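Long-range contacts in Tni2 (Pseudomonas fluorescens, PDB 6B12), which probably acts as an immunity protein that binds and neutralises Tne2, an NAD-degrading toxin of the type VI secretion system: residues M1-R9 with A56-L65; F114-C124 with F135-T143. All coordinates share one frame; numbering follows the deposited sequence.

Contact 1: residues M1-R9 with A56-L65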
# COMPACT_ATOMS: atom_id res chain seq x y z
N MSE C 1 12.03 -23.69 -7.98
CA MSE C 1 11.04 -22.62 -8.07
C MSE C 1 10.09 -22.64 -6.87
O MSE C 1 9.95 -23.66 -6.21
CB MSE C 1 10.23 -22.74 -9.36
CG MSE C 1 9.26 -23.90 -9.34
SE MSE C 1 8.66 -24.17 -11.18
CE MSE C 1 6.75 -24.15 -10.90
N ILE C 2 9.44 -21.50 -6.61
CA ILE C 2 8.52 -21.35 -5.50
C ILE C 2 7.13 -21.82 -5.91
O ILE C 2 6.59 -21.35 -6.91
CB ILE C 2 8.47 -19.88 -5.05
CG1 ILE C 2 9.84 -19.47 -4.50
CG2 ILE C 2 7.32 -19.69 -4.01
CD1 ILE C 2 9.98 -17.93 -4.28
N SER C 3 6.57 -22.75 -5.14
CA SER C 3 5.25 -23.30 -5.41
C SER C 3 4.41 -23.28 -4.14
O SER C 3 4.95 -23.19 -3.03
CB SER C 3 5.33 -24.76 -5.90
OG SER C 3 6.19 -24.88 -7.04
N ASP C 4 3.09 -23.40 -4.30
CA ASP C 4 2.18 -23.59 -3.16
C ASP C 4 2.38 -22.52 -2.08
O ASP C 4 2.47 -22.81 -0.89
CB ASP C 4 2.35 -24.99 -2.57
CG ASP C 4 2.16 -26.07 -3.60
OD1 ASP C 4 1.18 -25.98 -4.36
OD2 ASP C 4 3.02 -26.98 -3.67
N PHE C 5 2.43 -21.27 -2.52
CA PHE C 5 2.67 -20.14 -1.63
C PHE C 5 1.38 -19.76 -0.91
O PHE C 5 0.39 -19.39 -1.55
CB PHE C 5 3.19 -18.97 -2.44
CG PHE C 5 3.21 -17.66 -1.70
CD1 PHE C 5 4.13 -17.44 -0.70
CD2 PHE C 5 2.36 -16.64 -2.07
CE1 PHE C 5 4.17 -16.21 -0.02
CE2 PHE C 5 2.38 -15.40 -1.40
CZ PHE C 5 3.30 -15.20 -0.39
N GLU C 6 1.39 -19.87 0.42
CA GLU C 6 0.20 -19.66 1.23
C GLU C 6 0.52 -18.69 2.35
O GLU C 6 1.61 -18.73 2.92
CB GLU C 6 -0.34 -21.00 1.80
CG GLU C 6 -0.97 -21.82 0.70
CD GLU C 6 -1.58 -23.16 1.15
OE1 GLU C 6 -1.16 -23.72 2.18
OE2 GLU C 6 -2.46 -23.64 0.43
N ARG C 7 -0.42 -17.80 2.63
CA ARG C 7 -0.28 -16.85 3.73
C ARG C 7 -1.34 -17.19 4.76
O ARG C 7 -2.51 -17.35 4.41
CB ARG C 7 -0.45 -15.42 3.22
CG ARG C 7 0.78 -14.92 2.49
CD ARG C 7 0.39 -13.78 1.59
NE ARG C 7 -0.34 -14.26 0.43
CZ ARG C 7 -1.24 -13.55 -0.25
NH1 ARG C 7 -1.53 -12.32 0.11
NH2 ARG C 7 -1.83 -14.08 -1.33
N ILE C 8 -0.94 -17.32 6.02
CA ILE C 8 -1.84 -17.80 7.06
C ILE C 8 -2.13 -16.63 7.98
O ILE C 8 -1.22 -16.03 8.56
CB ILE C 8 -1.25 -19.00 7.83
CG1 ILE C 8 -1.00 -20.20 6.88
CG2 ILE C 8 -2.25 -19.48 8.86
CD1 ILE C 8 0.39 -20.24 6.34
N ARG C 9 -3.40 -16.26 8.06
CA ARG C 9 -3.82 -15.16 8.94
C ARG C 9 -3.75 -15.57 10.41
O ARG C 9 -3.76 -16.75 10.76
CB ARG C 9 -5.24 -14.74 8.59
CG ARG C 9 -5.36 -14.09 7.21
CD ARG C 9 -6.78 -14.19 6.64
NE ARG C 9 -7.87 -13.94 7.59
CZ ARG C 9 -8.70 -12.90 7.55
NH1 ARG C 9 -8.56 -11.97 6.61
NH2 ARG C 9 -9.68 -12.77 8.44
N ALA C 56 3.76 -10.54 2.53
CA ALA C 56 4.66 -11.35 1.70
C ALA C 56 4.13 -11.44 0.28
O ALA C 56 2.93 -11.62 0.07
CB ALA C 56 4.80 -12.79 2.26
N ILE C 57 5.04 -11.32 -0.69
CA ILE C 57 4.71 -11.57 -2.09
C ILE C 57 5.77 -12.49 -2.67
O ILE C 57 6.90 -12.56 -2.18
CB ILE C 57 4.61 -10.29 -2.95
CG1 ILE C 57 5.91 -9.49 -2.87
CG2 ILE C 57 3.40 -9.44 -2.52
CD1 ILE C 57 6.12 -8.52 -4.03
N VAL C 58 5.39 -13.24 -3.68
CA VAL C 58 6.37 -13.97 -4.48
C VAL C 58 6.80 -13.05 -5.62
O VAL C 58 5.96 -12.55 -6.37
CB VAL C 58 5.78 -15.28 -5.01
CG1 VAL C 58 6.78 -15.95 -5.95
CG2 VAL C 58 5.42 -16.23 -3.82
N VAL C 59 8.09 -12.78 -5.71
CA VAL C 59 8.61 -11.97 -6.82
C VAL C 59 8.32 -12.70 -8.12
O VAL C 59 8.32 -13.94 -8.14
CB VAL C 59 10.12 -11.73 -6.62
CG1 VAL C 59 10.73 -10.88 -7.74
CG2 VAL C 59 10.36 -11.07 -5.22
N PRO C 60 8.00 -12.01 -9.23
CA PRO C 60 7.55 -12.75 -10.42
C PRO C 60 8.60 -13.69 -11.01
O PRO C 60 8.21 -14.56 -11.81
CB PRO C 60 7.15 -11.64 -11.40
CG PRO C 60 6.71 -10.52 -10.46
CD PRO C 60 7.74 -10.57 -9.37
N ASP C 61 9.86 -13.62 -10.59
CA ASP C 61 10.84 -14.62 -11.02
C ASP C 61 10.63 -15.98 -10.35
O ASP C 61 11.32 -16.93 -10.72
CB ASP C 61 12.28 -14.10 -10.80
CG ASP C 61 12.64 -13.88 -9.33
OD1 ASP C 61 11.93 -14.34 -8.43
OD2 ASP C 61 13.67 -13.22 -9.09
N ARG C 62 9.68 -16.07 -9.41
CA ARG C 62 9.34 -17.30 -8.69
C ARG C 62 10.54 -17.92 -7.99
O ARG C 62 10.57 -19.14 -7.75
CB ARG C 62 8.68 -18.34 -9.61
CG ARG C 62 7.53 -17.82 -10.42
CD ARG C 62 6.41 -17.33 -9.58
NE ARG C 62 5.84 -18.39 -8.73
CZ ARG C 62 4.80 -18.19 -7.92
NH1 ARG C 62 4.23 -16.99 -7.89
NH2 ARG C 62 4.35 -19.18 -7.15
N GLN C 63 11.52 -17.11 -7.61
CA GLN C 63 12.65 -17.66 -6.87
C GLN C 63 13.12 -16.71 -5.79
O GLN C 63 14.19 -16.94 -5.19
CB GLN C 63 13.79 -18.05 -7.83
CG GLN C 63 14.30 -16.93 -8.76
CD GLN C 63 14.99 -17.56 -9.97
OE1 GLN C 63 16.14 -17.98 -9.89
NE2 GLN C 63 14.26 -17.65 -11.07
N HIS C 64 12.36 -15.66 -5.53
CA HIS C 64 12.54 -14.82 -4.36
C HIS C 64 11.18 -14.48 -3.79
O HIS C 64 10.17 -14.45 -4.50
CB HIS C 64 13.28 -13.52 -4.72
CG HIS C 64 14.64 -13.75 -5.28
ND1 HIS C 64 14.89 -13.81 -6.63
CD2 HIS C 64 15.83 -13.93 -4.66
CE1 HIS C 64 16.19 -14.00 -6.82
NE2 HIS C 64 16.78 -14.09 -5.64
N LEU C 65 11.17 -14.20 -2.49
CA LEU C 65 10.02 -13.60 -1.85
C LEU C 65 10.43 -12.23 -1.32
O LEU C 65 11.58 -12.03 -0.90
CB LEU C 65 9.52 -14.47 -0.69
CG LEU C 65 9.07 -15.86 -1.20
CD1 LEU C 65 10.17 -16.87 -0.88
CD2 LEU C 65 7.76 -16.25 -0.56
O HOH W 1 6.56 -21.33 -9.62
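Phe5 and Ile2 meet Val58 and Leu65 where two antiparallel beta sheets pack face to face. Strands 5-9 and 56-58 run nearly antiparallel (171°), but their axes stay 8.7 Å apart. Side chains, not backbone bonds, fill the gap between them. Val58 CG2 sits over one face of the Phe5 ring, 3.5 Å from the ring centroid, as a CH-pi contact. Phe5 CG lies anti to the backbone N (chi1 168°), and the ring reaches down to Ala56. There CZ meets CB, and Ala56 O lies at the ring edge. Leu65 CD2 approaches CE1 obliquely. Leu65 uses its other branch for Ile2, CD1 to CD1 at 3.6 Å. Ile2 CG2 slides past Val58 CG2.

Beyond this apolar layer, Ile2 is held at its backbone. Its N donates to Arg62 O at 2.9 Å. Arg62 NH2 returns a bond to Ile2 O at 3.1 Å, from above the carbonyl plane. Water 1 donates to the same oxygen and accepts from Arg62 NE. The Arg62 chain bends at chi2 and chi3 to bring its guanidinium back over Val58 CG1, and NH1 makes a salt bridge to Glu17. Further along strand 5-9, Arg7 CD passes Ala56 O, while Arg7 NH1 bonds to a polar side chain of the chain of another protein.

The turn that presents Arg62 is a type I turn from Val59 to Arg62. Asp61 braces it with an Asx turn, OD1 accepting from Gln63 N. Its OD2 takes His64 ND1 at 2.8 Å, on the syn side.

Contact 2: residues F114-C124 with F135-T143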
# COMPACT_ATOMS: atom_id res chain seq x y z
N PHE C 114 3.83 -3.42 -11.22
CA PHE C 114 3.81 -2.67 -12.47
C PHE C 114 4.49 -3.49 -13.57
O PHE C 114 5.21 -4.45 -13.28
CB PHE C 114 4.53 -1.32 -12.31
CG PHE C 114 3.84 -0.38 -11.37
CD1 PHE C 114 2.83 0.44 -11.81
CD2 PHE C 114 4.21 -0.33 -10.04
CE1 PHE C 114 2.18 1.32 -10.94
CE2 PHE C 114 3.56 0.54 -9.13
CZ PHE C 114 2.55 1.36 -9.60
N PRO C 115 4.27 -3.14 -14.84
CA PRO C 115 5.02 -3.80 -15.91
C PRO C 115 6.52 -3.61 -15.73
O PRO C 115 6.99 -2.52 -15.37
CB PRO C 115 4.51 -3.11 -17.19
CG PRO C 115 3.51 -2.09 -16.76
CD PRO C 115 3.15 -2.33 -15.34
N GLN C 116 7.28 -4.68 -15.97
CA GLN C 116 8.72 -4.64 -15.79
C GLN C 116 9.40 -5.37 -16.93
O GLN C 116 8.83 -6.26 -17.56
CB GLN C 116 9.15 -5.29 -14.46
CG GLN C 116 8.54 -4.67 -13.21
CD GLN C 116 9.07 -3.27 -12.93
OE1 GLN C 116 10.03 -2.82 -13.56
NE2 GLN C 116 8.45 -2.59 -11.98
N VAL C 117 10.66 -4.99 -17.19
CA VAL C 117 11.45 -5.67 -18.21
C VAL C 117 12.05 -6.96 -17.68
O VAL C 117 12.59 -7.75 -18.47
CB VAL C 117 12.56 -4.74 -18.74
CG1 VAL C 117 12.01 -3.33 -18.98
CG2 VAL C 117 13.73 -4.69 -17.78
N SER C 118 11.97 -7.21 -16.38
CA SER C 118 12.50 -8.41 -15.79
C SER C 118 11.56 -8.89 -14.69
O SER C 118 11.15 -8.08 -13.84
CB SER C 118 13.89 -8.17 -15.20
OG SER C 118 14.23 -9.26 -14.37
N PRO C 119 11.25 -10.19 -14.66
CA PRO C 119 10.44 -10.72 -13.55
C PRO C 119 11.13 -10.62 -12.21
O PRO C 119 10.47 -10.85 -11.18
CB PRO C 119 10.23 -12.20 -13.95
CG PRO C 119 10.43 -12.23 -15.41
CD PRO C 119 11.54 -11.22 -15.67
N SER C 120 12.42 -10.32 -12.18
CA SER C 120 13.11 -10.21 -10.90
C SER C 120 12.79 -8.91 -10.17
O SER C 120 13.13 -8.79 -8.99
CB SER C 120 14.63 -10.28 -11.10
OG SER C 120 15.09 -9.14 -11.83
N ILE C 121 12.10 -7.96 -10.81
CA ILE C 121 11.82 -6.65 -10.20
C ILE C 121 10.47 -6.69 -9.51
O ILE C 121 9.47 -7.12 -10.11
CB ILE C 121 11.84 -5.54 -11.26
CG1 ILE C 121 13.24 -5.44 -11.89
CG2 ILE C 121 11.49 -4.19 -10.62
CD1 ILE C 121 13.31 -4.53 -13.15
N PHE C 122 10.41 -6.20 -8.27
CA PHE C 122 9.15 -5.96 -7.58
C PHE C 122 9.14 -4.51 -7.10
O PHE C 122 10.16 -3.81 -7.15
CB PHE C 122 8.94 -6.94 -6.42
CG PHE C 122 9.92 -6.76 -5.29
CD1 PHE C 122 11.17 -7.35 -5.33
CD2 PHE C 122 9.56 -6.00 -4.18
CE1 PHE C 122 12.07 -7.19 -4.29
CE2 PHE C 122 10.46 -5.81 -3.12
CZ PHE C 122 11.70 -6.40 -3.15
N THR C 123 7.97 -4.06 -6.66
CA THR C 123 7.79 -2.68 -6.24
C THR C 123 7.28 -2.63 -4.81
O THR C 123 6.33 -3.32 -4.46
CB THR C 123 6.78 -1.96 -7.14
OG1 THR C 123 7.23 -1.98 -8.50
CG2 THR C 123 6.60 -0.51 -6.70
N CYS C 124 7.88 -1.77 -3.98
CA CYS C 124 7.37 -1.55 -2.64
C CYS C 124 7.21 -0.06 -2.44
O CYS C 124 8.05 0.74 -2.89
CB CYS C 124 8.29 -2.17 -1.59
SG CYS C 124 7.58 -2.30 0.07
N PHE C 135 6.75 7.14 -2.17
CA PHE C 135 7.65 6.89 -3.27
C PHE C 135 7.49 5.45 -3.72
O PHE C 135 7.38 4.55 -2.89
CB PHE C 135 9.10 7.14 -2.89
CG PHE C 135 9.39 8.58 -2.68
CD1 PHE C 135 9.04 9.20 -1.49
CD2 PHE C 135 10.00 9.32 -3.67
CE1 PHE C 135 9.29 10.55 -1.29
CE2 PHE C 135 10.26 10.67 -3.48
CZ PHE C 135 9.91 11.28 -2.30
N ARG C 136 7.45 5.26 -5.03
CA ARG C 136 7.50 3.93 -5.62
C ARG C 136 8.96 3.51 -5.72
O ARG C 136 9.77 4.22 -6.33
CB ARG C 136 6.83 3.95 -6.99
CG ARG C 136 7.16 2.73 -7.81
CD ARG C 136 6.51 2.82 -9.18
NE ARG C 136 7.07 1.81 -10.08
CZ ARG C 136 6.68 1.66 -11.33
NH1 ARG C 136 5.72 2.44 -11.83
NH2 ARG C 136 7.24 0.71 -12.08
N VAL C 137 9.30 2.37 -5.11
CA VAL C 137 10.67 1.87 -5.09
C VAL C 137 10.69 0.52 -5.80
O VAL C 137 10.12 -0.46 -5.31
CB VAL C 137 11.23 1.76 -3.67
CG1 VAL C 137 12.72 1.32 -3.71
CG2 VAL C 137 11.09 3.10 -2.94
N ASP C 138 11.32 0.48 -6.96
CA ASP C 138 11.49 -0.76 -7.70
C ASP C 138 12.81 -1.39 -7.29
O ASP C 138 13.84 -0.71 -7.22
CB ASP C 138 11.48 -0.49 -9.20
CG ASP C 138 10.08 -0.19 -9.74
OD1 ASP C 138 9.11 -0.06 -8.94
OD2 ASP C 138 9.93 -0.09 -10.97
N ILE C 139 12.78 -2.70 -7.04
CA ILE C 139 13.89 -3.43 -6.44
C ILE C 139 14.13 -4.69 -7.28
O ILE C 139 13.19 -5.39 -7.62
CB ILE C 139 13.57 -3.80 -4.98
CG1 ILE C 139 13.39 -2.51 -4.15
CG2 ILE C 139 14.66 -4.69 -4.36
CD1 ILE C 139 12.45 -2.67 -2.95
N ASP C 140 15.40 -4.95 -7.61
CA ASP C 140 15.79 -6.16 -8.35
C ASP C 140 16.07 -7.25 -7.33
O ASP C 140 17.11 -7.24 -6.66
CB ASP C 140 17.02 -5.87 -9.20
CG ASP C 140 17.46 -7.07 -10.04
OD1 ASP C 140 16.82 -8.14 -9.97
OD2 ASP C 140 18.46 -6.89 -10.76
N ALA C 141 15.15 -8.21 -7.21
CA ALA C 141 15.36 -9.29 -6.24
C ALA C 141 16.55 -10.17 -6.59
O ALA C 141 17.04 -10.88 -5.71
CB ALA C 141 14.12 -10.19 -6.11
N SER C 142 16.97 -10.21 -7.86
CA SER C 142 18.08 -11.08 -8.21
C SER C 142 19.41 -10.53 -7.68
O SER C 142 20.38 -11.29 -7.59
CB SER C 142 18.15 -11.29 -9.73
OG SER C 142 18.54 -10.09 -10.38
N THR C 143 19.47 -9.25 -7.31
CA THR C 143 20.68 -8.67 -6.75
C THR C 143 20.46 -8.11 -5.37
O THR C 143 21.44 -7.86 -4.66
CB THR C 143 21.20 -7.55 -7.64
OG1 THR C 143 20.22 -6.51 -7.70
CG2 THR C 143 21.47 -8.10 -9.04
O HOH W 2 6.86 0.07 -14.75
O HOH W 3 11.58 -0.51 -12.84
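Phe114 and Arg136 form a flat stack, with ring and guanidinium planes 6° apart and centres 3.8 Å apart. It is also a cation-pi contact, and NH1 lies 3.4 Å above the ring plane. Arg136 swings away from its own backbone N (chi1 165°) and then runs straight out to the ring. Phe114 also packs on a polar side chain of the chain of another protein.

The charged group is Arg136 with Asp138. The arginine grips the carboxylate side-on, NE to OD1 and NH2 to OD2. Asp138 OD1 also accepts from Thr123 OG1 at 2.7 Å, on the opposite face of the carboxylate from NE. Gln116 NE2 reaches OD2 from above that plane at 3.1 Å. These bonds probably stabilise the aspartate as an anion. Water 2 links Arg136 NH2 to Pro115 O. A second polar cluster gathers on Asp140 OD1, which accepts from Ser120 OG at 2.7 Å, from Ser142 OG and from Ser142 N in an Asx turn.

The main apolar packing is on the face carrying Phe122, Cys124, Val137 and Ile139. Ile139 CB sits over the Phe122 ring, and Ala141 CB lies at its edge.

Backbone bonds pair Phe122 with Ile139 and Cys124 with Val137 in both directions. Ala141 N adds one to Ser120 O. Strands 121-128 and 134-140 thus form an antiparallel beta hairpin, the third and fourth strands of a five-stranded sheet.

The two contacts come in series along the chain: both segments of contact 1 precede those of contact 2. Their centres lie about 15 Å apart. Contact 1 joins the N-terminal sheet to the four-stranded sheet of strands 54-58 to 90-92. Contact 2 lies within the C-terminal sheet of strands 96-99 to 145-152. The loop after strand 54-58 brings them together. Val59 CG1 touches Ser120 O at 3.4 Å, and Pro60 CD packs on Pro119 O. Ile139 and Ala141 also touch Leu80 and Val82 of strand 78-84 in the middle sheet. The middle sheet therefore meets both others. Residues of each contact touch the chain of another protein, consistent with an immunity protein bound to its toxin.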